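Cucumber peeling cupredoxin (Cucumis sativus, PDB 1JER) binds a single copper ion in a cupredoxin fold and probably serves as an electron carrier in the plant. Local coordinates at residues W26-F40 against N98-N110. Numbering follows the deposited sequence.
Sequences WAAGKTFRVGDSLQF and NGQKLSINVVAAN. With CU (copper (II) ion), chain B.
The short strand 32-33 pairs in parallel with strand 101-107, Arg33 beside Val107. Val107 N is hydrogen-bonded to Phe32 O, nearly straight at 174°. Val34 N is hydrogen-bonded to Val107 O (2.9 Å). One water joins Phe32 N to Asn105 O. The Phe32 ring lies across Ile104: CD1 of Ile104 sits over one ring face, 4.2 Å from the centroid. Ile104 CG1 stands between its backbone N and carbonyl carbon (chi1 60°), which leaves CG2 to touch both Phe32 CE2 and Ala27 CB. Leu38 CD1 meets Ile104 CD1 and Leu102 CD2 tip to tip, each at 4.0 Å. The other branch of Leu102, CD1, reaches the edge of the Trp26 ring at CE3 (3.8 Å), while Trp26 NE1 hydrogen-bonds Asp10 OD1. Arg33 extends along Ala108 and gives NH1 to Ala108 O in the guanidinium plane (3.0 Å). Arg33 N is held by Asp36 OD2, met from above the carboxylate plane; His6 NE2 also hydrogen-bonds this oxygen. Strand 37-40 of one sheet faces strand 101-107 of the other across the cupredoxin beta-sandwich; strand 32-33 edges the second sheet, and helix 22-28 packs between through Trp26 and Ala27. Gln100 OE1 binds copper (2.2 Å) with His47, Cys90 and His95, the stellacyanin type 1 site.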
ATOM      1  N   TRP A  26       3.805  16.122  13.550  1.00 17.20           N
ATOM      2  CA  TRP A  26       4.324  14.777  13.362  1.00 17.11           C
ATOM      3  C   TRP A  26       5.092  14.720  12.046  1.00 19.43           C
ATOM      4  O   TRP A  26       6.217  14.211  11.970  1.00 19.87           O
ATOM      5  CB  TRP A  26       3.079  13.784  13.265  1.00 18.48           C
ATOM      6  CG  TRP A  26       3.584  12.410  12.858  1.00 18.08           C
ATOM      7  CD1 TRP A  26       4.142  11.483  13.681  1.00 17.41           C
ATOM      8  CD2 TRP A  26       3.563  11.839  11.540  1.00 15.99           C
ATOM      9  NE1 TRP A  26       4.495  10.368  12.931  1.00 17.94           N
ATOM     10  CE2 TRP A  26       4.145  10.573  11.630  1.00 17.29           C
ATOM     11  CE3 TRP A  26       3.113  12.290  10.298  1.00 16.83           C
ATOM     12  CZ2 TRP A  26       4.319   9.714  10.528  1.00 18.00           C
ATOM     13  CZ3 TRP A  26       3.279  11.450   9.215  1.00 19.27           C
ATOM     14  CH2 TRP A  26       3.860  10.181   9.324  1.00 20.05           C
ATOM     15  N   ALA A  27       4.515  15.282  10.983  1.00 18.61           N
ATOM     16  CA  ALA A  27       5.156  15.240   9.663  1.00 17.56           C
ATOM     17  C   ALA A  27       6.469  16.036   9.666  1.00 20.45           C
ATOM     18  O   ALA A  27       7.432  15.592   9.026  1.00 18.58           O
ATOM     19  CB  ALA A  27       4.221  15.842   8.616  1.00 17.72           C
ATOM     20  N   ALA A  28       6.522  17.142  10.404  1.00 16.82           N
ATOM     21  CA  ALA A  28       7.785  17.946  10.375  1.00 18.54           C
ATOM     22  C   ALA A  28       8.925  17.255  11.066  1.00 20.85           C
ATOM     23  O   ALA A  28      10.105  17.681  10.939  1.00 20.90           O
ATOM     24  CB  ALA A  28       7.479  19.299  11.036  1.00 21.71           C
ATOM     25  N   GLY A  29       8.721  16.188  11.838  1.00 14.46           N
ATOM     26  CA  GLY A  29       9.811  15.476  12.444  1.00 16.21           C
ATOM     27  C   GLY A  29      10.375  14.363  11.594  1.00 16.91           C
ATOM     28  O   GLY A  29      11.256  13.620  12.051  1.00 19.44           O
ATOM     29  N   LYS A  30       9.846  14.143  10.391  1.00 17.48           N
ATOM     30  CA  LYS A  30      10.281  12.998   9.558  1.00 17.74           C
ATOM     31  C   LYS A  30      10.812  13.523   8.189  1.00 17.42           C
ATOM     32  O   LYS A  30      10.521  14.631   7.806  1.00 17.14           O
ATOM     33  CB  LYS A  30       9.006  12.199   9.139  1.00 19.52           C
ATOM     34  CG  LYS A  30       8.155  11.798  10.333  1.00 27.81           C
ATOM     35  CD  LYS A  30       8.782  10.697  11.112  1.00 28.94           C
ATOM     36  CE  LYS A  30       7.834  10.184  12.226  1.00 34.69           C
ATOM     37  NZ  LYS A  30       8.308   8.817  12.638  1.00 48.79           N
ATOM     38  N   THR A  31      11.488  12.602   7.482  1.00 15.90           N
ATOM     39  CA  THR A  31      11.860  12.916   6.065  1.00 14.55           C
ATOM     40  C   THR A  31      11.200  11.812   5.205  1.00 15.56           C
ATOM     41  O   THR A  31      11.339  10.627   5.582  1.00 17.25           O
ATOM     42  CB  THR A  31      13.375  12.836   5.894  1.00 17.05           C
ATOM     43  OG1 THR A  31      13.941  13.958   6.558  1.00 19.05           O
ATOM     44  CG2 THR A  31      13.798  12.911   4.431  1.00 20.53           C
ATOM     45  N   PHE A  32      10.442  12.185   4.204  1.00 15.68           N
ATOM     46  CA  PHE A  32       9.706  11.163   3.422  1.00 20.22           C
ATOM     47  C   PHE A  32      10.360  11.050   2.032  1.00 17.40           C
ATOM     48  O   PHE A  32      10.498  12.085   1.389  1.00 16.76           O
ATOM     49  CB  PHE A  32       8.253  11.691   3.220  1.00 18.05           C
ATOM     50  CG  PHE A  32       7.538  11.836   4.565  1.00 18.62           C
ATOM     51  CD1 PHE A  32       7.044  10.720   5.216  1.00 19.10           C
ATOM     52  CD2 PHE A  32       7.410  13.083   5.150  1.00 19.47           C
ATOM     53  CE1 PHE A  32       6.412  10.860   6.448  1.00 19.91           C
ATOM     54  CE2 PHE A  32       6.794  13.224   6.401  1.00 18.78           C
ATOM     55  CZ  PHE A  32       6.298  12.105   7.047  1.00 17.57           C
ATOM     56  N   ARG A  33      10.703   9.848   1.625  1.00 18.21           N
ATOM     57  CA  ARG A  33      11.373   9.686   0.301  1.00 16.77           C
ATOM     58  C   ARG A  33      10.534   8.803  -0.614  1.00 23.53           C
ATOM     59  O   ARG A  33       9.827   7.902  -0.126  1.00 19.31           O
ATOM     60  CB  ARG A  33      12.705   8.959   0.537  1.00 17.92           C
ATOM     61  CG  ARG A  33      13.676   9.783   1.387  1.00 23.79           C
ATOM     62  CD  ARG A  33      14.996   9.009   1.551  1.00 27.34           C
ATOM     63  NE  ARG A  33      15.930   9.763   2.390  1.00 31.39           N
ATOM     64  CZ  ARG A  33      16.682  10.762   1.941  1.00 43.14           C
ATOM     65  NH1 ARG A  33      16.450  11.311   0.741  1.00 38.40           N
ATOM     66  NH2 ARG A  33      17.716  11.227   2.650  1.00 44.61           N
ATOM     67  N   VAL A  34      10.647   9.039  -1.908  1.00 17.38           N
ATOM     68  CA  VAL A  34       9.897   8.241  -2.903  1.00 16.56           C
ATOM     69  C   VAL A  34      10.174   6.782  -2.609  1.00 18.09           C
ATOM     70  O   VAL A  34      11.299   6.426  -2.278  1.00 20.84           O
ATOM     71  CB  VAL A  34      10.422   8.580  -4.333  1.00 21.50           C
ATOM     72  CG1 VAL A  34       9.876   7.587  -5.330  1.00 30.12           C
ATOM     73  CG2 VAL A  34       9.988   9.992  -4.709  1.00 20.37           C
ATOM     74  N   GLY A  35       9.147   5.932  -2.619  1.00 17.88           N
ATOM     75  CA  GLY A  35       9.399   4.527  -2.237  1.00 18.87           C
ATOM     76  C   GLY A  35       8.912   4.235  -0.836  1.00 22.92           C
ATOM     77  O   GLY A  35       8.596   3.104  -0.468  1.00 20.12           O
ATOM     78  N   ASP A  36       8.867   5.271   0.022  1.00 20.06           N
ATOM     79  CA  ASP A  36       8.399   4.968   1.414  1.00 16.06           C
ATOM     80  C   ASP A  36       6.851   4.824   1.307  1.00 19.01           C
ATOM     81  O   ASP A  36       6.250   5.177   0.337  1.00 19.00           O
ATOM     82  CB  ASP A  36       8.591   6.296   2.236  1.00 16.08           C
ATOM     83  CG  ASP A  36      10.029   6.471   2.653  1.00 20.75           C
ATOM     84  OD1 ASP A  36      10.860   5.592   2.353  1.00 19.99           O
ATOM     85  OD2 ASP A  36      10.354   7.513   3.276  1.00 20.62           O
ATOM     86  N   SER A  37       6.305   4.346   2.452  1.00 17.08           N
ATOM     87  CA  SER A  37       4.820   4.245   2.466  1.00 19.21           C
ATOM     88  C   SER A  37       4.341   4.902   3.784  1.00 16.26           C
ATOM     89  O   SER A  37       5.109   5.088   4.707  1.00 17.05           O
ATOM     90  CB  SER A  37       4.487   2.710   2.579  1.00 22.03           C
ATOM     91  OG  SER A  37       4.814   2.078   1.337  1.00 21.79           O
ATOM     92  N   LEU A  38       3.039   5.198   3.792  1.00 16.59           N
ATOM     93  CA  LEU A  38       2.434   5.828   4.995  1.00 14.01           C
ATOM     94  C   LEU A  38       1.327   4.789   5.438  1.00 15.52           C
ATOM     95  O   LEU A  38       0.553   4.426   4.584  1.00 19.33           O
ATOM     96  CB  LEU A  38       1.607   7.038   4.531  1.00 18.17           C
ATOM     97  CG  LEU A  38       2.331   8.314   4.198  1.00 23.33           C
ATOM     98  CD1 LEU A  38       1.339   9.453   3.990  1.00 20.37           C
ATOM     99  CD2 LEU A  38       3.345   8.659   5.301  1.00 23.20           C
ATOM    100  N   GLN A  39       1.414   4.423   6.691  1.00 14.27           N
ATOM    101  CA  GLN A  39       0.399   3.486   7.216  1.00 14.14           C
ATOM    102  C   GLN A  39      -0.567   4.266   8.139  1.00 17.42           C
ATOM    103  O   GLN A  39      -0.086   4.836   9.126  1.00 15.68           O
ATOM    104  CB  GLN A  39       1.063   2.379   8.026  1.00 14.39           C
ATOM    105  CG  GLN A  39       0.007   1.462   8.668  1.00 17.33           C
ATOM    106  CD  GLN A  39       0.594   0.138   9.086  1.00 27.14           C
ATOM    107  OE1 GLN A  39       1.601  -0.300   8.515  1.00 29.83           O
ATOM    108  NE2 GLN A  39      -0.028  -0.499  10.068  1.00 25.42           N
ATOM    109  N   PHE A  40      -1.845   4.217   7.817  1.00 17.33           N
ATOM    110  CA  PHE A  40      -2.859   4.925   8.677  1.00 15.54           C
ATOM    111  C   PHE A  40      -3.641   3.792   9.428  1.00 17.07           C
ATOM    112  O   PHE A  40      -4.195   2.948   8.751  1.00 17.06           O
ATOM    113  CB  PHE A  40      -3.882   5.550   7.698  1.00 13.22           C
ATOM    114  CG  PHE A  40      -3.317   6.767   6.957  1.00 15.58           C
ATOM    115  CD1 PHE A  40      -2.595   6.556   5.775  1.00 17.94           C
ATOM    116  CD2 PHE A  40      -3.536   8.043   7.388  1.00 16.38           C
ATOM    117  CE1 PHE A  40      -2.146   7.672   5.051  1.00 17.68           C
ATOM    118  CE2 PHE A  40      -3.060   9.159   6.689  1.00 18.55           C
ATOM    119  CZ  PHE A  40      -2.327   8.936   5.523  1.00 15.33           C
ATOM    120  N   ASN A  98     -11.566  19.558  11.841  1.00 18.62           N
ATOM    121  CA  ASN A  98     -11.096  19.420  13.198  1.00 20.68           C
ATOM    122  C   ASN A  98      -9.662  18.952  13.267  1.00 23.64           C
ATOM    123  O   ASN A  98      -9.091  18.643  14.306  1.00 22.54           O
ATOM    124  CB  ASN A  98     -12.047  18.523  14.006  1.00 23.63           C
ATOM    125  CG  ASN A  98     -13.280  19.368  14.414  1.00 31.62           C
ATOM    126  OD1 ASN A  98     -14.405  18.981  14.165  1.00 38.13           O
ATOM    127  ND2 ASN A  98     -13.001  20.533  14.978  1.00 34.39           N
ATOM    128  N   GLY A  99      -8.968  18.973  12.096  1.00 22.65           N
ATOM    129  CA  GLY A  99      -7.526  18.670  12.147  1.00 21.84           C
ATOM    130  C   GLY A  99      -7.104  17.314  11.691  1.00 20.40           C
ATOM    131  O   GLY A  99      -5.896  16.939  11.786  1.00 17.49           O
ATOM    132  N   GLN A 100      -8.022  16.466  11.231  1.00 16.18           N
ATOM    133  CA  GLN A 100      -7.597  15.135  10.781  1.00 17.89           C
ATOM    134  C   GLN A 100      -7.241  15.252   9.285  1.00 20.51           C
ATOM    135  O   GLN A 100      -7.996  14.867   8.407  1.00 17.38           O
ATOM    136  CB  GLN A 100      -8.635  14.049  10.970  1.00 14.21           C
ATOM    137  CG  GLN A 100      -8.122  12.653  10.737  1.00 13.87           C
ATOM    138  CD  GLN A 100      -9.133  11.564  11.043  1.00 17.95           C
ATOM    139  OE1 GLN A 100     -10.339  11.828  11.136  1.00 18.70           O
ATOM    140  NE2 GLN A 100      -8.661  10.349  11.243  1.00 19.42           N
ATOM    141  N   LYS A 101      -6.057  15.815   9.073  1.00 17.82           N
ATOM    142  CA  LYS A 101      -5.588  16.003   7.662  1.00 14.27           C
ATOM    143  C   LYS A 101      -4.041  16.097   7.777  1.00 18.61           C
ATOM    144  O   LYS A 101      -3.516  16.420   8.849  1.00 16.79           O
ATOM    145  CB  LYS A 101      -6.130  17.369   7.180  1.00 16.58           C
ATOM    146  CG  LYS A 101      -5.685  18.526   8.064  1.00 18.63           C
ATOM    147  CD  LYS A 101      -6.556  19.754   7.853  1.00 21.95           C
ATOM    148  CE  LYS A 101      -6.730  20.102   6.393  1.00 25.85           C
ATOM    149  NZ  LYS A 101      -7.337  21.491   6.233  1.00 23.24           N
ATOM    150  N   LEU A 102      -3.375  15.698   6.715  1.00 19.01           N
ATOM    151  CA  LEU A 102      -1.888  15.572   6.805  1.00 16.17           C
ATOM    152  C   LEU A 102      -1.318  15.996   5.441  1.00 16.61           C
ATOM    153  O   LEU A 102      -1.810  15.631   4.403  1.00 17.38           O
ATOM    154  CB  LEU A 102      -1.628  14.047   7.000  1.00 15.46           C
ATOM    155  CG  LEU A 102      -0.135  13.669   6.785  1.00 17.94           C
ATOM    156  CD1 LEU A 102       0.644  14.004   8.049  1.00 20.57           C
ATOM    157  CD2 LEU A 102      -0.053  12.148   6.531  1.00 20.82           C
ATOM    158  N   SER A 103      -0.321  16.884   5.482  1.00 17.50           N
ATOM    159  CA  SER A 103       0.339  17.268   4.225  1.00 17.17           C
ATOM    160  C   SER A 103       1.828  16.966   4.401  1.00 18.55           C
ATOM    161  O   SER A 103       2.424  17.257   5.431  1.00 20.43           O
ATOM    162  CB  SER A 103       0.156  18.763   3.936  1.00 20.17           C
ATOM    163  OG  SER A 103       0.768  19.520   4.902  1.00 30.11           O
ATOM    164  N   ILE A 104       2.380  16.289   3.384  1.00 18.46           N
ATOM    165  CA  ILE A 104       3.791  15.919   3.540  1.00 18.00           C
ATOM    166  C   ILE A 104       4.546  16.224   2.240  1.00 20.37           C
ATOM    167  O   ILE A 104       3.969  16.296   1.173  1.00 24.31           O
ATOM    168  CB  ILE A 104       3.929  14.436   3.838  1.00 21.24           C
ATOM    169  CG1 ILE A 104       3.361  13.526   2.737  1.00 22.13           C
ATOM    170  CG2 ILE A 104       3.295  14.079   5.181  1.00 21.92           C
ATOM    171  CD1 ILE A 104       4.021  12.152   2.734  1.00 28.62           C
ATOM    172  N   ASN A 105       5.863  16.419   2.413  1.00 15.38           N
ATOM    173  CA  ASN A 105       6.680  16.737   1.227  1.00 16.89           C
ATOM    174  C   ASN A 105       7.573  15.517   0.959  1.00 17.43           C
ATOM    175  O   ASN A 105       8.317  15.099   1.858  1.00 19.19           O
ATOM    176  CB  ASN A 105       7.602  17.927   1.627  1.00 18.54           C
ATOM    177  CG  ASN A 105       8.520  18.275   0.444  1.00 24.68           C
ATOM    178  OD1 ASN A 105       9.743  18.399   0.628  1.00 30.53           O
ATOM    179  ND2 ASN A 105       7.928  18.425  -0.716  1.00 20.18           N
ATOM    180  N   VAL A 106       7.439  14.933  -0.220  1.00 17.71           N
ATOM    181  CA  VAL A 106       8.201  13.748  -0.575  1.00 15.92           C
ATOM    182  C   VAL A 106       9.430  14.140  -1.416  1.00 18.45           C
ATOM    183  O   VAL A 106       9.284  14.873  -2.401  1.00 18.79           O
ATOM    184  CB  VAL A 106       7.313  12.784  -1.412  1.00 19.81           C
ATOM    185  CG1 VAL A 106       8.073  11.495  -1.713  1.00 19.06           C
ATOM    186  CG2 VAL A 106       6.110  12.403  -0.509  1.00 20.68           C
ATOM    187  N   VAL A 107      10.579  13.674  -0.978  1.00 18.25           N
ATOM    188  CA  VAL A 107      11.827  13.980  -1.753  1.00 17.80           C
ATOM    189  C   VAL A 107      12.379  12.722  -2.359  1.00 22.52           C
ATOM    190  O   VAL A 107      11.979  11.567  -2.139  1.00 20.33           O
ATOM    191  CB  VAL A 107      12.838  14.655  -0.817  1.00 16.12           C
ATOM    192  CG1 VAL A 107      12.272  15.952  -0.253  1.00 16.87           C
ATOM    193  CG2 VAL A 107      13.273  13.669   0.259  1.00 19.85           C
ATOM    194  N   ALA A 108      13.391  12.881  -3.241  1.00 22.38           N
ATOM    195  CA  ALA A 108      13.922  11.673  -3.901  1.00 24.83           C
ATOM    196  C   ALA A 108      14.600  10.737  -2.944  1.00 31.12           C
ATOM    197  O   ALA A 108      14.937  11.062  -1.810  1.00 37.54           O
ATOM    198  CB  ALA A 108      14.990  12.161  -4.941  1.00 26.77           C
ATOM    199  N   ALA A 109      14.907   9.513  -3.404  1.00 40.85           N
ATOM    200  CA  ALA A 109      15.611   8.581  -2.521  1.00 49.84           C
ATOM    201  C   ALA A 109      17.100   8.613  -2.724  1.00 59.53           C
ATOM    202  O   ALA A 109      17.897   8.470  -1.778  1.00 70.41           O
ATOM    203  CB  ALA A 109      15.001   7.215  -2.579  1.00 45.34           C
ATOM    204  N   ASN A 110      17.556   8.829  -3.964  1.00 66.90           N
ATOM    205  CA  ASN A 110      19.016   8.875  -4.190  1.00 72.95           C
ATOM    206  C   ASN A 110      19.582  10.123  -3.499  1.00 77.44           C
ATOM    207  O   ASN A 110      20.625   9.996  -2.836  1.00 89.17           O
TER
HETATM  208 CU    CU B 138     -12.112  10.633  10.578  1.00 17.32          CU
HETATM  209  O   HOH W   1      10.554  15.040   3.395  1.00 20.83           O